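Local coordinates for protein 2-methyl-aconitate isomerase (Shewanella oneidensis, PDB 5K87) that catalyses the cis-trans isomerization of 2-methyl-aconitate by base-catalysed proton abstraction in the 2-methylcitrate cycle of propionate breakdown, at residues A[228-233]-A[285-290]; A[13-18]-A[31-36]; A[235-240]-A[289-294]. The protein carries 1 engineered substitution. One frame throughout, in Å; residues are numbered along the deposited sequence. Where two conformers were deposited one is given.

Contact 2 comes first along the chain and is complete before the other two begin. It sets strand 12-21 against the loop that follows its antiparallel neighbour, strand 24-30, across the centre of the chain from contacts 1 and 3, with centres about 42 and 43 Å away. Contacts 1 and 3 adjoin, their centres about 9 Å apart, and share P289 and P290. Contact 1 pairs the parallel strands 225-230 and 283-288; contact 3 then brings together the segments that follow them, 235-240 and 289-294. The chain therefore leaves two neighbouring strands and packs again just beyond their ends, near the surface, whereas contact 2 lies where N- and C-terminal strands pair.

Contact 1. Residues A[228-233]-A[285-290]; sequences FINAED and AFVAPP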
# COMPACT_ATOMS: atom_id res chain seq x y z
N PHE A 228 -14.47 20.06 -13.96
CA PHE A 228 -14.66 19.06 -15.00
C PHE A 228 -14.30 19.65 -16.36
O PHE A 228 -14.77 20.73 -16.73
CB PHE A 228 -16.13 18.64 -15.08
CG PHE A 228 -16.61 17.85 -13.89
CD1 PHE A 228 -16.27 16.51 -13.75
CD2 PHE A 228 -17.43 18.43 -12.95
CE1 PHE A 228 -16.72 15.78 -12.67
CE2 PHE A 228 -17.89 17.71 -11.87
CZ PHE A 228 -17.53 16.37 -11.73
N ILE A 229 -13.46 18.95 -17.12
CA ILE A 229 -13.15 19.38 -18.47
C ILE A 229 -13.43 18.22 -19.43
O ILE A 229 -13.55 17.08 -19.00
CB ILE A 229 -11.69 19.86 -18.58
CG1 ILE A 229 -10.74 18.80 -18.02
CG2 ILE A 229 -11.52 21.18 -17.82
CD1 ILE A 229 -9.34 19.32 -17.76
N ASN A 230 -13.57 18.51 -20.71
CA ASN A 230 -13.82 17.47 -21.69
C ASN A 230 -12.53 16.72 -22.01
O ASN A 230 -11.50 17.33 -22.29
CB ASN A 230 -14.40 18.05 -22.98
CG ASN A 230 -15.83 18.51 -22.81
OD1 ASN A 230 -16.58 17.98 -22.00
ND2 ASN A 230 -16.21 19.52 -23.59
N ALA A 231 -12.61 15.39 -21.98
CA ALA A 231 -11.45 14.54 -22.28
C ALA A 231 -10.78 14.94 -23.60
O ALA A 231 -9.55 15.03 -23.69
CB ALA A 231 -11.87 13.08 -22.33
N GLU A 232 -11.59 15.20 -24.63
CA GLU A 232 -11.04 15.46 -25.96
C GLU A 232 -10.20 16.74 -26.02
O GLU A 232 -9.29 16.83 -26.83
CB GLU A 232 -12.14 15.50 -27.02
CG GLU A 232 -13.09 16.68 -26.92
CD GLU A 232 -14.09 16.72 -28.06
OE1 GLU A 232 -14.03 15.83 -28.94
OE2 GLU A 232 -14.94 17.63 -28.08
N ASP A 233 -10.51 17.70 -25.15
CA ASP A 233 -9.73 18.94 -25.09
C ASP A 233 -8.31 18.71 -24.56
O ASP A 233 -7.45 19.57 -24.68
CB ASP A 233 -10.45 19.99 -24.25
CG ASP A 233 -11.74 20.47 -24.89
OD1 ASP A 233 -11.94 20.21 -26.10
OD2 ASP A 233 -12.54 21.10 -24.19
N ALA A 285 -11.13 16.65 -12.98
CA ALA A 285 -11.63 15.45 -13.62
C ALA A 285 -11.91 15.71 -15.09
O ALA A 285 -12.12 16.86 -15.50
CB ALA A 285 -12.89 14.97 -12.93
N PHE A 286 -11.91 14.66 -15.88
CA PHE A 286 -12.27 14.79 -17.29
C PHE A 286 -13.37 13.82 -17.68
O PHE A 286 -13.47 12.72 -17.12
CB PHE A 286 -11.05 14.76 -18.22
CG PHE A 286 -10.19 13.53 -18.13
CD1 PHE A 286 -9.18 13.43 -17.17
CD2 PHE A 286 -10.31 12.50 -19.05
CE1 PHE A 286 -8.36 12.32 -17.11
CE2 PHE A 286 -9.49 11.39 -18.99
CZ PHE A 286 -8.51 11.30 -18.02
N VAL A 287 -14.21 14.25 -18.62
CA VAL A 287 -15.45 13.53 -18.93
C VAL A 287 -15.55 13.25 -20.43
O VAL A 287 -14.94 13.95 -21.25
CB VAL A 287 -16.70 14.34 -18.49
CG1 VAL A 287 -16.60 14.70 -17.02
CG2 VAL A 287 -16.90 15.60 -19.33
N ALA A 288 -16.34 12.24 -20.78
CA ALA A 288 -16.58 11.91 -22.17
C ALA A 288 -17.87 11.13 -22.30
O ALA A 288 -18.34 10.54 -21.32
CB ALA A 288 -15.43 11.10 -22.73
N PRO A 289 -18.47 11.12 -23.51
CA PRO A 289 -19.63 10.25 -23.72
C PRO A 289 -19.25 8.77 -23.58
O PRO A 289 -18.07 8.44 -23.61
CB PRO A 289 -20.03 10.56 -25.17
CG PRO A 289 -19.47 11.92 -25.44
CD PRO A 289 -18.18 11.97 -24.68
N PRO A 290 -20.25 7.89 -23.43
CA PRO A 290 -19.99 6.46 -23.29
C PRO A 290 -19.10 5.91 -24.39
O PRO A 290 -19.23 6.27 -25.57
CB PRO A 290 -21.38 5.84 -23.41
CG PRO A 290 -22.28 6.89 -22.89
CD PRO A 290 -21.69 8.19 -23.35
O HOH W 1 -14.50 14.27 -24.24
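The ring of F228 meets A285 and V287 obliquely, while the ring of F286, on the other side of the paired strands, has the methyl of A231 at its edge. F228 CD1 lies 3.8 Å from V287 CG1 and equally near A285 CB, its side chain crossing that of V287 at about a right angle. At the F286 edge, A231 CB comes within 3.7 Å of CD2. The phenyl group reaches this position with CG between the backbone N and the carbonyl carbon (chi1 58°); CB of F286 packs against I229 CG1 in the conformer given. The F286 ring also meets that of Y236, and V341 of helix 340-344 packs on F228.

Strands 225-230 and 283-288 run parallel here, with F228 facing A285, I229 facing F286 and N230 facing V287. I229 uses both its polar backbone atoms: its N donates to A285 O at 3.0 Å, and its O accepts from V287 N at 2.9 Å. The next link, A231 N to V287 O, is 2.8 Å long and nearly straight at 172°, although A231 has already entered the 3-10 turn. V287 O also receives a hydrogen bond from a water that in turn accepts from E232 N (3.1 Å). N230 OD1 merely touches V287 CG2. A285 lies two residues after substrate-binding K283 on the same strand, their side chains about 6 Å apart. Pairing and water thus serve the backbone edges that face each other, flanking strands 213-221 and 308-314 bond F228, F286 and A288, and apolar side chains dominate both faces, N230 being the polar exception at the strand end.

Contact 2. Residues A[13-18]-A[31-36]; sequences KVAATY and LQDLPE
V14, the first residue of strand 12-21 to touch the loop segment 31-36, divides its two methyls between different partners. CG1 is anti to the backbone N (chi1 -178°) and lies against D33 O; V14 CG1 is also 4.2 Å from L34 CD2. V14 CG2 packs 4.1 Å from P35 CD, crossing the proline at about a right angle. L34 and P35 also rest on L48 of helix 43-53, so the valine meets residues that the helix covers.

At A15 the contact turns polar. Its CB comes 3.8 Å from D33 OD2, but the polar groups of the two segments are joined through water. One water donates to both A15 O and D33 OD2, at 2.8 Å from each. A second accepts from A15 N at 2.9 Å and donates to D33 O, while D33 OD1 forms a salt bridge with R30.

Strands 12-21 and 24-30 form an antiparallel hairpin, and the loop leaving it folds back on the first strand before helix 43-53. The two waters satisfy both polar backbone atoms of A15, and R30 probably keeps the D33 carboxylate ionised and turned to receive its water, so the junction combines a small apolar patch with a hydrated polar one.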
# COMPACT_ATOMS: atom_id res chain seq x y z
N LYS A 13 0.60 3.43 22.54
CA LYS A 13 -0.47 2.68 21.91
C LYS A 13 -1.73 3.53 21.89
O LYS A 13 -2.08 4.16 22.89
CB LYS A 13 -0.76 1.39 22.68
CG LYS A 13 0.43 0.44 22.78
CD LYS A 13 0.05 -0.84 23.51
CE LYS A 13 1.25 -1.75 23.70
N VAL A 14 -2.40 3.57 20.74
CA VAL A 14 -3.64 4.31 20.58
C VAL A 14 -4.68 3.37 20.00
O VAL A 14 -4.45 2.75 18.97
CB VAL A 14 -3.45 5.53 19.66
CG1 VAL A 14 -4.76 6.33 19.54
CG2 VAL A 14 -2.31 6.42 20.16
N ALA A 15 -5.82 3.25 20.67
CA ALA A 15 -6.90 2.41 20.16
C ALA A 15 -7.35 2.91 18.79
O ALA A 15 -7.59 4.11 18.61
CB ALA A 15 -8.07 2.39 21.13
N ALA A 16 -7.47 1.99 17.83
CA ALA A 16 -7.82 2.36 16.47
C ALA A 16 -8.39 1.17 15.72
O ALA A 16 -8.19 0.01 16.10
CB ALA A 16 -6.60 2.91 15.74
N THR A 17 -9.09 1.48 14.63
CA THR A 17 -9.62 0.44 13.76
C THR A 17 -9.23 0.79 12.32
O THR A 17 -9.45 1.92 11.87
CB THR A 17 -11.14 0.37 13.86
OG1 THR A 17 -11.51 0.18 15.23
CG2 THR A 17 -11.67 -0.79 13.05
N TYR A 18 -8.69 -0.18 11.61
CA TYR A 18 -8.31 -0.02 10.22
C TYR A 18 -9.42 -0.64 9.38
O TYR A 18 -9.76 -1.83 9.57
CB TYR A 18 -6.98 -0.74 10.03
CG TYR A 18 -6.34 -0.68 8.66
CD1 TYR A 18 -6.08 0.54 8.03
CD2 TYR A 18 -5.95 -1.84 8.03
CE1 TYR A 18 -5.44 0.56 6.79
CE2 TYR A 18 -5.32 -1.82 6.81
CZ TYR A 18 -5.07 -0.62 6.20
OH TYR A 18 -4.44 -0.65 4.98
N LEU A 31 -12.51 9.99 19.17
CA LEU A 31 -11.85 11.15 19.74
C LEU A 31 -11.31 10.88 21.15
O LEU A 31 -10.16 11.20 21.45
CB LEU A 31 -12.83 12.33 19.78
CG LEU A 31 -12.32 13.62 20.42
CD1 LEU A 31 -11.17 14.20 19.62
CD2 LEU A 31 -13.45 14.62 20.54
N GLN A 32 -12.12 10.26 21.99
CA GLN A 32 -11.72 10.02 23.38
C GLN A 32 -10.55 9.04 23.54
O GLN A 32 -9.95 8.97 24.61
CB GLN A 32 -12.92 9.56 24.22
CG GLN A 32 -13.37 8.15 23.92
CD GLN A 32 -14.73 7.84 24.50
OE1 GLN A 32 -14.84 7.39 25.64
NE2 GLN A 32 -15.77 8.06 23.71
N ASP A 33 -10.24 8.28 22.49
CA ASP A 33 -9.12 7.35 22.54
C ASP A 33 -7.79 8.02 22.21
O ASP A 33 -6.73 7.44 22.43
CB ASP A 33 -9.36 6.18 21.59
CG ASP A 33 -10.50 5.28 22.04
OD1 ASP A 33 -10.73 5.19 23.27
OD2 ASP A 33 -11.15 4.65 21.18
N LEU A 34 -7.83 9.23 21.67
CA LEU A 34 -6.61 9.93 21.30
C LEU A 34 -5.90 10.47 22.53
O LEU A 34 -6.55 10.76 23.54
CB LEU A 34 -6.93 11.10 20.37
CG LEU A 34 -7.53 10.73 19.01
CD1 LEU A 34 -7.95 11.99 18.26
CD2 LEU A 34 -6.53 9.91 18.20
N PRO A 35 -4.57 10.59 22.46
CA PRO A 35 -3.85 11.29 23.53
C PRO A 35 -4.45 12.68 23.75
O PRO A 35 -4.93 13.30 22.79
CB PRO A 35 -2.42 11.41 22.98
CG PRO A 35 -2.30 10.28 22.01
CD PRO A 35 -3.66 10.12 21.40
N GLU A 36 -4.43 13.16 24.99
CA GLU A 36 -5.07 14.42 25.35
C GLU A 36 -4.74 15.56 24.39
O GLU A 36 -5.64 16.27 23.93
CB GLU A 36 -4.68 14.80 26.78
CG GLU A 36 -5.42 16.01 27.32
CD GLU A 36 -5.04 16.34 28.75
OE1 GLU A 36 -5.40 17.44 29.22
OE2 GLU A 36 -4.38 15.50 29.41
O HOH W 2 -10.32 4.55 18.56
O HOH W 3 -6.29 4.78 23.05

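Contact 3. Residues A[235-240]-A[289-294]; sequences GYTGTE and PPKSYA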
# COMPACT_ATOMS: atom_id res chain seq x y z
N GLY A 235 -6.82 15.67 -25.40
CA GLY A 235 -6.34 14.60 -26.25
C GLY A 235 -6.59 13.22 -25.67
O GLY A 235 -5.96 12.24 -26.08
N TYR A 236 -7.50 13.13 -24.70
CA TYR A 236 -7.89 11.85 -24.10
C TYR A 236 -9.24 11.40 -24.63
O TYR A 236 -9.95 12.19 -25.26
CB TYR A 236 -7.91 11.95 -22.57
CG TYR A 236 -6.55 12.16 -21.96
CD1 TYR A 236 -5.52 11.25 -22.17
CD2 TYR A 236 -6.28 13.27 -21.16
CE1 TYR A 236 -4.26 11.44 -21.62
CE2 TYR A 236 -5.03 13.47 -20.61
CZ TYR A 236 -4.02 12.55 -20.84
OH TYR A 236 -2.77 12.74 -20.29
N THR A 237 -9.59 10.15 -24.38
CA THR A 237 -10.88 9.62 -24.81
C THR A 237 -11.83 9.39 -23.65
O THR A 237 -13.03 9.22 -23.85
CB THR A 237 -10.71 8.28 -25.53
OG1 THR A 237 -10.22 7.31 -24.60
CG2 THR A 237 -9.73 8.42 -26.68
N GLY A 238 -11.30 9.37 -22.43
CA GLY A 238 -12.10 9.05 -21.26
C GLY A 238 -11.99 7.60 -20.83
O GLY A 238 -12.50 7.23 -19.77
N THR A 239 -11.33 6.77 -21.63
CA THR A 239 -11.16 5.36 -21.29
C THR A 239 -9.82 5.05 -20.62
O THR A 239 -9.51 3.90 -20.35
CB THR A 239 -11.30 4.44 -22.52
OG1 THR A 239 -10.23 4.70 -23.43
CG2 THR A 239 -12.64 4.65 -23.22
N GLU A 240 -9.03 6.09 -20.37
CA GLU A 240 -7.68 5.92 -19.85
C GLU A 240 -7.66 5.20 -18.51
O GLU A 240 -8.56 5.35 -17.68
CB GLU A 240 -6.98 7.27 -19.72
CG GLU A 240 -6.56 7.90 -21.04
CD GLU A 240 -7.71 8.47 -21.85
OE1 GLU A 240 -8.78 8.76 -21.28
OE2 GLU A 240 -7.53 8.65 -23.08
N PRO A 289 -18.47 11.12 -23.51
CA PRO A 289 -19.63 10.25 -23.72
C PRO A 289 -19.25 8.77 -23.58
O PRO A 289 -18.07 8.44 -23.61
CB PRO A 289 -20.03 10.56 -25.17
CG PRO A 289 -19.47 11.92 -25.44
CD PRO A 289 -18.18 11.97 -24.68
N PRO A 290 -20.25 7.89 -23.43
CA PRO A 290 -19.99 6.46 -23.29
C PRO A 290 -19.10 5.91 -24.39
O PRO A 290 -19.23 6.27 -25.57
CB PRO A 290 -21.38 5.84 -23.41
CG PRO A 290 -22.28 6.89 -22.89
CD PRO A 290 -21.69 8.19 -23.35
N LYS A 291 -18.19 5.03 -24.00
CA LYS A 291 -17.32 4.33 -24.93
C LYS A 291 -16.88 3.07 -24.21
O LYS A 291 -16.63 3.09 -23.00
CB LYS A 291 -16.12 5.21 -25.31
CG LYS A 291 -15.26 4.64 -26.43
CD LYS A 291 -14.15 5.60 -26.83
CE LYS A 291 -13.42 5.10 -28.07
NZ LYS A 291 -12.28 5.99 -28.46
N SER A 292 -16.79 1.97 -24.95
CA SER A 292 -16.40 0.69 -24.38
C SER A 292 -14.92 0.69 -24.00
O SER A 292 -14.10 1.30 -24.67
CB SER A 292 -16.69 -0.44 -25.37
OG SER A 292 -16.35 -1.70 -24.83
N TYR A 293 -14.59 0.00 -22.90
CA TYR A 293 -13.20 -0.16 -22.51
C TYR A 293 -13.03 -1.32 -21.53
O TYR A 293 -13.98 -1.73 -20.87
CB TYR A 293 -12.64 1.12 -21.87
CG TYR A 293 -13.32 1.50 -20.57
CD1 TYR A 293 -14.52 2.20 -20.57
CD2 TYR A 293 -12.74 1.19 -19.33
CE1 TYR A 293 -15.15 2.56 -19.40
CE2 TYR A 293 -13.37 1.54 -18.14
CZ TYR A 293 -14.57 2.23 -18.19
OH TYR A 293 -15.21 2.61 -17.03
N ALA A 294 -11.81 -1.83 -21.46
CA ALA A 294 -11.45 -2.80 -20.43
C ALA A 294 -11.06 -2.04 -19.18
O ALA A 294 -10.24 -1.13 -19.23
CB ALA A 294 -10.30 -3.68 -20.90
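The backbones approach most closely at T239 and Y293, with CA atoms 6.0 Å apart, where an irregular loop meets the start of the short strand 293-294. T239 carries the contact with its carbon atoms: CB lies 3.6 Å from Y293 CB, and the side chains run antiparallel to one another as they pass. Its CG2 branch, anti to the carbonyl carbon, reaches the Y293 ring obliquely and also meets S292 O and K291 CD, the latter at 4.0 Å. The K291 chain extends fully beyond CG, which carries NZ obliquely across T237, 3.9 Å from its CG2. At the tyrosine's own edge, K291 O lies in the plane of the ring. The Y293 hydroxyl hydrogen-bonds to the backbone O of H357, and the ring makes a cation-pi interaction with R311; L309 packs on both T239 and Y293.

The loop is shaped from within by E240, whose CB is directed away from 289-294 and whose carboxylate folds back over the loop's own N-H groups. OE2 accepts from T237 N at 2.9 Å, nearly straight (169°), and OE1 from G238 N at 2.8 Å, clearly bent (135°), each through its syn lone pair. T237 OG1 in turn accepts from T239 N at 3.2 Å, an ST turn. G238 takes a positive phi (97°), a turn suited to glycine.

The E240 carboxylate and T237 OG1 serve to fold the loop upon itself, while E240 O bonds R311 NE. What the loop offers to K291 and Y293 is mainly threonine carbon, giving a surface contact of van der Waals packing.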